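Local structure of chlorite dismutase (Nitrobacter winogradskyi, 3QPI) at residues 12-17 with 144-149. The protein binds heme b and, as a chlorite dismutase, breaks chlorite down to chloride and molecular oxygen. Sequence-based numbering, arbitrary orientation.
With HEM (protoporphyrin IX containing Fe), chain C.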
ATOM      1  N   GLY A  12      12.052 -15.786   2.630  1.00 17.44           N
ATOM      2  CA  GLY A  12      10.692 -15.267   2.775  1.00 13.94           C
ATOM      3  C   GLY A  12       9.785 -15.847   1.724  1.00 16.87           C
ATOM      4  O   GLY A  12      10.246 -16.472   0.787  1.00 16.93           O
ATOM      5  N   ALA A  13       8.480 -15.627   1.872  1.00 13.63           N
ATOM      6  CA  ALA A  13       7.507 -16.193   0.990  1.00 17.91           C
ATOM      7  C   ALA A  13       7.494 -15.495  -0.385  1.00 25.37           C
ATOM      8  O   ALA A  13       6.772 -15.943  -1.274  1.00 24.04           O
ATOM      9  CB  ALA A  13       6.103 -16.060   1.643  1.00 16.69           C
ATOM     10  N   TRP A  14       8.241 -14.389  -0.560  1.00 18.66           N
ATOM     11  CA  TRP A  14       8.161 -13.620  -1.812  1.00 17.89           C
ATOM     12  C   TRP A  14       9.548 -13.345  -2.259  1.00 18.78           C
ATOM     13  O   TRP A  14      10.386 -13.052  -1.421  1.00 19.41           O
ATOM     14  CB  TRP A  14       7.434 -12.296  -1.624  1.00 16.51           C
ATOM     15  CG  TRP A  14       5.994 -12.473  -1.207  1.00 17.37           C
ATOM     16  CD1 TRP A  14       5.519 -12.559   0.048  1.00 17.05           C
ATOM     17  CD2 TRP A  14       4.873 -12.582  -2.084  1.00 13.64           C
ATOM     18  NE1 TRP A  14       4.131 -12.736   0.026  1.00 17.90           N
ATOM     19  CE2 TRP A  14       3.724 -12.752  -1.284  1.00 18.89           C
ATOM     20  CE3 TRP A  14       4.734 -12.564  -3.478  1.00 14.95           C
ATOM     21  CZ2 TRP A  14       2.456 -12.909  -1.828  1.00 17.03           C
ATOM     22  CZ3 TRP A  14       3.455 -12.715  -4.023  1.00 18.89           C
ATOM     23  CH2 TRP A  14       2.348 -12.885  -3.198  1.00 17.13           C
ATOM     24  N   SER A  15       9.816 -13.493  -3.555  1.00 24.85           N
ATOM     25  CA  SER A  15      11.090 -12.999  -4.087  1.00 30.38           C
ATOM     26  C   SER A  15      10.785 -11.603  -4.566  1.00 30.39           C
ATOM     27  O   SER A  15       9.625 -11.263  -4.914  1.00 20.22           O
ATOM     28  CB  SER A  15      11.635 -13.847  -5.242  1.00 29.66           C
ATOM     29  OG  SER A  15      10.638 -14.024  -6.228  1.00 32.01           O
ATOM     30  N   ILE A  16      11.812 -10.783  -4.529  1.00 19.44           N
ATOM     31  CA  ILE A  16      11.671  -9.400  -4.958  1.00 28.13           C
ATOM     32  C   ILE A  16      12.103  -9.247  -6.420  1.00 26.52           C
ATOM     33  O   ILE A  16      13.291  -9.409  -6.759  1.00 24.12           O
ATOM     34  CB  ILE A  16      12.500  -8.426  -4.076  1.00 27.41           C
ATOM     35  CG1 ILE A  16      11.952  -8.404  -2.647  1.00 25.22           C
ATOM     36  CG2 ILE A  16      12.462  -6.998  -4.664  1.00 25.20           C
ATOM     37  CD1 ILE A  16      12.934  -7.830  -1.641  1.00 23.04           C
ATOM     38  N   LEU A  17      11.112  -8.952  -7.257  1.00 23.92           N
ATOM     39  CA  LEU A  17      11.301  -8.635  -8.686  1.00 25.31           C
ATOM     40  C   LEU A  17      12.108  -7.362  -8.825  1.00 23.90           C
ATOM     41  O   LEU A  17      13.158  -7.347  -9.458  1.00 24.25           O
ATOM     42  CB  LEU A  17       9.926  -8.472  -9.369  1.00 23.90           C
ATOM     43  CG  LEU A  17       9.151  -9.790  -9.335  1.00 22.25           C
ATOM     44  CD1 LEU A  17       7.698  -9.705  -9.855  1.00 20.94           C
ATOM     45  CD2 LEU A  17       9.962 -10.851 -10.096  1.00 24.67           C
ATOM     46  N   TRP A 144       0.001  -2.939   0.693  1.00 24.18           N
ATOM     47  CA  TRP A 144       0.309  -4.291   0.262  1.00 23.01           C
ATOM     48  C   TRP A 144      -0.794  -4.723  -0.688  1.00 26.49           C
ATOM     49  O   TRP A 144      -1.988  -4.570  -0.370  1.00 23.02           O
ATOM     50  CB  TRP A 144       0.360  -5.224   1.481  1.00 27.61           C
ATOM     51  CG  TRP A 144       0.500  -6.647   1.106  1.00 28.28           C
ATOM     52  CD1 TRP A 144      -0.467  -7.608   1.151  1.00 25.68           C
ATOM     53  CD2 TRP A 144       1.676  -7.274   0.580  1.00 28.17           C
ATOM     54  NE1 TRP A 144       0.036  -8.801   0.695  1.00 26.84           N
ATOM     55  CE2 TRP A 144       1.348  -8.629   0.336  1.00 27.92           C
ATOM     56  CE3 TRP A 144       2.973  -6.821   0.288  1.00 25.05           C
ATOM     57  CZ2 TRP A 144       2.277  -9.552  -0.180  1.00 27.07           C
ATOM     58  CZ3 TRP A 144       3.899  -7.734  -0.235  1.00 28.41           C
ATOM     59  CH2 TRP A 144       3.544  -9.092  -0.456  1.00 25.91           C
ATOM     60  N   PHE A 145      -0.386  -5.237  -1.851  1.00 22.02           N
ATOM     61  CA  PHE A 145      -1.308  -5.629  -2.912  1.00 26.27           C
ATOM     62  C   PHE A 145      -0.901  -6.981  -3.500  1.00 26.30           C
ATOM     63  O   PHE A 145       0.293  -7.261  -3.663  1.00 25.04           O
ATOM     64  CB  PHE A 145      -1.298  -4.559  -4.031  1.00 24.33           C
ATOM     65  CG  PHE A 145      -1.536  -3.179  -3.515  1.00 24.59           C
ATOM     66  CD1 PHE A 145      -2.828  -2.729  -3.299  1.00 22.57           C
ATOM     67  CD2 PHE A 145      -0.468  -2.350  -3.193  1.00 22.08           C
ATOM     68  CE1 PHE A 145      -3.047  -1.480  -2.784  1.00 23.37           C
ATOM     69  CE2 PHE A 145      -0.677  -1.104  -2.669  1.00 22.12           C
ATOM     70  CZ  PHE A 145      -1.971  -0.653  -2.472  1.00 25.45           C
ATOM     71  N   GLU A 146      -1.894  -7.794  -3.842  1.00 23.70           N
ATOM     72  CA  GLU A 146      -1.667  -9.092  -4.457  1.00 28.00           C
ATOM     73  C   GLU A 146      -2.569  -9.233  -5.656  1.00 29.75           C
ATOM     74  O   GLU A 146      -3.737  -8.825  -5.596  1.00 30.69           O
ATOM     75  CB  GLU A 146      -1.999 -10.224  -3.482  1.00 26.33           C
ATOM     76  CG  GLU A 146      -1.284 -10.138  -2.191  1.00 26.18           C
ATOM     77  CD  GLU A 146      -1.580 -11.329  -1.267  1.00 31.73           C
ATOM     78  OE1 GLU A 146      -2.451 -12.186  -1.588  1.00 29.88           O
ATOM     79  OE2 GLU A 146      -0.931 -11.388  -0.210  1.00 26.36           O
ATOM     80  N   TYR A 147      -2.048  -9.844  -6.722  1.00 28.61           N
ATOM     81  CA  TYR A 147      -2.802 -10.008  -7.971  1.00 29.75           C
ATOM     82  C   TYR A 147      -2.193 -11.087  -8.861  1.00 30.37           C
ATOM     83  O   TYR A 147      -1.026 -11.446  -8.713  1.00 28.03           O
ATOM     84  CB  TYR A 147      -2.842  -8.690  -8.736  1.00 27.22           C
ATOM     85  CG  TYR A 147      -1.513  -7.977  -8.743  1.00 29.97           C
ATOM     86  CD1 TYR A 147      -1.166  -7.115  -7.709  1.00 27.62           C
ATOM     87  CD2 TYR A 147      -0.602  -8.163  -9.768  1.00 27.94           C
ATOM     88  CE1 TYR A 147       0.046  -6.460  -7.696  1.00 25.25           C
ATOM     89  CE2 TYR A 147       0.627  -7.494  -9.767  1.00 28.73           C
ATOM     90  CZ  TYR A 147       0.945  -6.642  -8.721  1.00 28.01           C
ATOM     91  OH  TYR A 147       2.164  -5.972  -8.682  1.00 24.04           O
ATOM     92  N   ALA A 148      -2.990 -11.597  -9.791  1.00 30.11           N
ATOM     93  CA  ALA A 148      -2.501 -12.551 -10.780  1.00 31.15           C
ATOM     94  C   ALA A 148      -1.541 -11.849 -11.735  1.00 30.68           C
ATOM     95  O   ALA A 148      -1.665 -10.643 -11.955  1.00 29.30           O
ATOM     96  CB  ALA A 148      -3.672 -13.172 -11.536  1.00 28.90           C
ATOM     97  N   PRO A 149      -0.570 -12.591 -12.297  1.00 31.40           N
ATOM     98  CA  PRO A 149       0.383 -11.956 -13.209  1.00 29.38           C
ATOM     99  C   PRO A 149      -0.330 -11.173 -14.325  1.00 32.12           C
ATOM    100  O   PRO A 149       0.151 -10.108 -14.716  1.00 30.61           O
ATOM    101  CB  PRO A 149       1.165 -13.138 -13.808  1.00 33.00           C
ATOM    102  CG  PRO A 149       1.003 -14.277 -12.842  1.00 34.60           C
ATOM    103  CD  PRO A 149      -0.343 -14.047 -12.155  1.00 35.20           C
TER
HETATM  104  CHA HEM C1001      -6.443   4.113   2.062  1.00 18.80           C
HETATM  105  CHB HEM C1001      -9.161   1.676  -1.033  1.00 24.82           C
HETATM  106  CHC HEM C1001      -5.314   1.090  -3.951  1.00 20.79           C
HETATM  107  CHD HEM C1001      -2.750   3.751  -1.001  1.00 17.06           C
HETATM  108  C1A HEM C1001      -7.461   3.477   1.437  1.00  6.83           C
HETATM  109  C2A HEM C1001      -8.786   3.393   2.031  1.00 12.52           C
HETATM  110  C3A HEM C1001      -9.584   2.699   1.196  1.00  4.80           C
HETATM  111  C4A HEM C1001      -8.751   2.350   0.047  1.00 19.25           C
HETATM  112  CMA HEM C1001     -11.108   2.381   1.418  1.00 28.10           C
HETATM  113  CAA HEM C1001      -9.108   4.065   3.375  1.00 17.10           C
HETATM  114  CBA HEM C1001      -9.040   3.133   4.576  1.00 30.24           C
HETATM  115  CGA HEM C1001      -9.577   3.928   5.749  1.00 33.27           C
HETATM  116  O1A HEM C1001      -8.742   4.248   6.616  1.00 27.72           O
HETATM  117  O2A HEM C1001     -10.802   4.267   5.812  1.00 26.85           O
HETATM  118  C1B HEM C1001      -8.310   1.333  -2.028  1.00 20.73           C
HETATM  119  C2B HEM C1001      -8.707   0.430  -3.079  1.00 16.78           C
HETATM  120  C3B HEM C1001      -7.645   0.238  -3.847  1.00 21.82           C
HETATM  121  C4B HEM C1001      -6.547   1.036  -3.337  1.00 11.90           C
HETATM  122  CMB HEM C1001     -10.081  -0.260  -3.280  1.00 20.67           C
HETATM  123  CAB HEM C1001      -7.660  -0.668  -5.099  1.00 28.91           C
HETATM  124  CBB HEM C1001      -6.717  -1.602  -5.243  1.00 26.00           C
HETATM  125  C1C HEM C1001      -4.275   1.772  -3.448  1.00  7.42           C
HETATM  126  C2C HEM C1001      -2.918   1.880  -3.985  1.00 15.42           C
HETATM  127  C3C HEM C1001      -2.218   2.602  -3.112  1.00 11.41           C
HETATM  128  C4C HEM C1001      -3.127   2.991  -2.049  1.00 18.72           C
HETATM  129  CMC HEM C1001      -2.420   1.188  -5.276  1.00 11.66           C
HETATM  130  CAC HEM C1001      -0.752   3.066  -3.146  1.00 26.62           C
HETATM  131  CBC HEM C1001      -0.136   3.217  -4.327  1.00 30.78           C
HETATM  132  C1D HEM C1001      -3.452   4.058   0.095  1.00 17.59           C
HETATM  133  C2D HEM C1001      -2.918   4.838   1.185  1.00  9.98           C
HETATM  134  C3D HEM C1001      -4.100   4.930   2.141  1.00 16.64           C
HETATM  135  C4D HEM C1001      -5.192   4.231   1.506  1.00  6.11           C
HETATM  136  CMD HEM C1001      -1.496   5.450   1.406  1.00 22.39           C
HETATM  137  CAD HEM C1001      -4.149   5.652   3.494  1.00 17.08           C
HETATM  138  CBD HEM C1001      -4.708   7.054   3.206  1.00 22.89           C
HETATM  139  CGD HEM C1001      -4.622   7.891   4.463  1.00 28.50           C
HETATM  140  O1D HEM C1001      -5.137   7.434   5.508  1.00 27.19           O
HETATM  141  O2D HEM C1001      -4.041   9.012   4.421  1.00 28.47           O
HETATM  142  NA  HEM C1001      -7.434   2.807   0.201  1.00 10.34           N
HETATM  143  NB  HEM C1001      -6.976   1.704  -2.192  1.00 16.16           N
HETATM  144  NC  HEM C1001      -4.370   2.467  -2.275  1.00 18.53           N
HETATM  145  ND  HEM C1001      -4.802   3.724   0.302  1.00 13.16           N
HETATM  146 FE   HEM C1001      -5.806   2.863  -1.068  1.00 23.80          FE
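A chi1 of 173° swings the Trp-144 indole away from its own backbone N, while Trp-14 sets CG anti to its carbonyl carbon, and the two rings meet across strands 14-23 and 141-147 of the curved antiparallel sheet, in a fold of the dimeric alpha-beta barrel clan; strands 171-181 and 84-92 lie between them in the sheet order. They form a T-shaped pair: the edge of the six-membered ring of Trp-144 points at one face of Trp-14, near its five-membered ring, with the planes at 76°. CZ2 of Trp-144 lies 3.7 Å from CE2 of Trp-14. Leu-33, Ile-35 and Ala-85, from other strands, pack against both rings. Replacing Trp-14 by an alanine is likely to leave the Trp-144 edge without its aromatic face and open a gap beside that ring. On the same strand, Phe-145 turns instead to the heme, its CZ 3.1 Å from C2C of HEM, so strand 141-147 separates the tryptophan pair from the cofactor. Glu-146 links Trp-144 to the loop at Gly-78, whose N hydrogen-bonds to OE1. OE2 of Glu-146 accepts NE1-H of Trp-144 at 2.9 Å, close to the indole plane but 23° out of the carboxylate plane on its anti side, which helps hold the rotation of that ring.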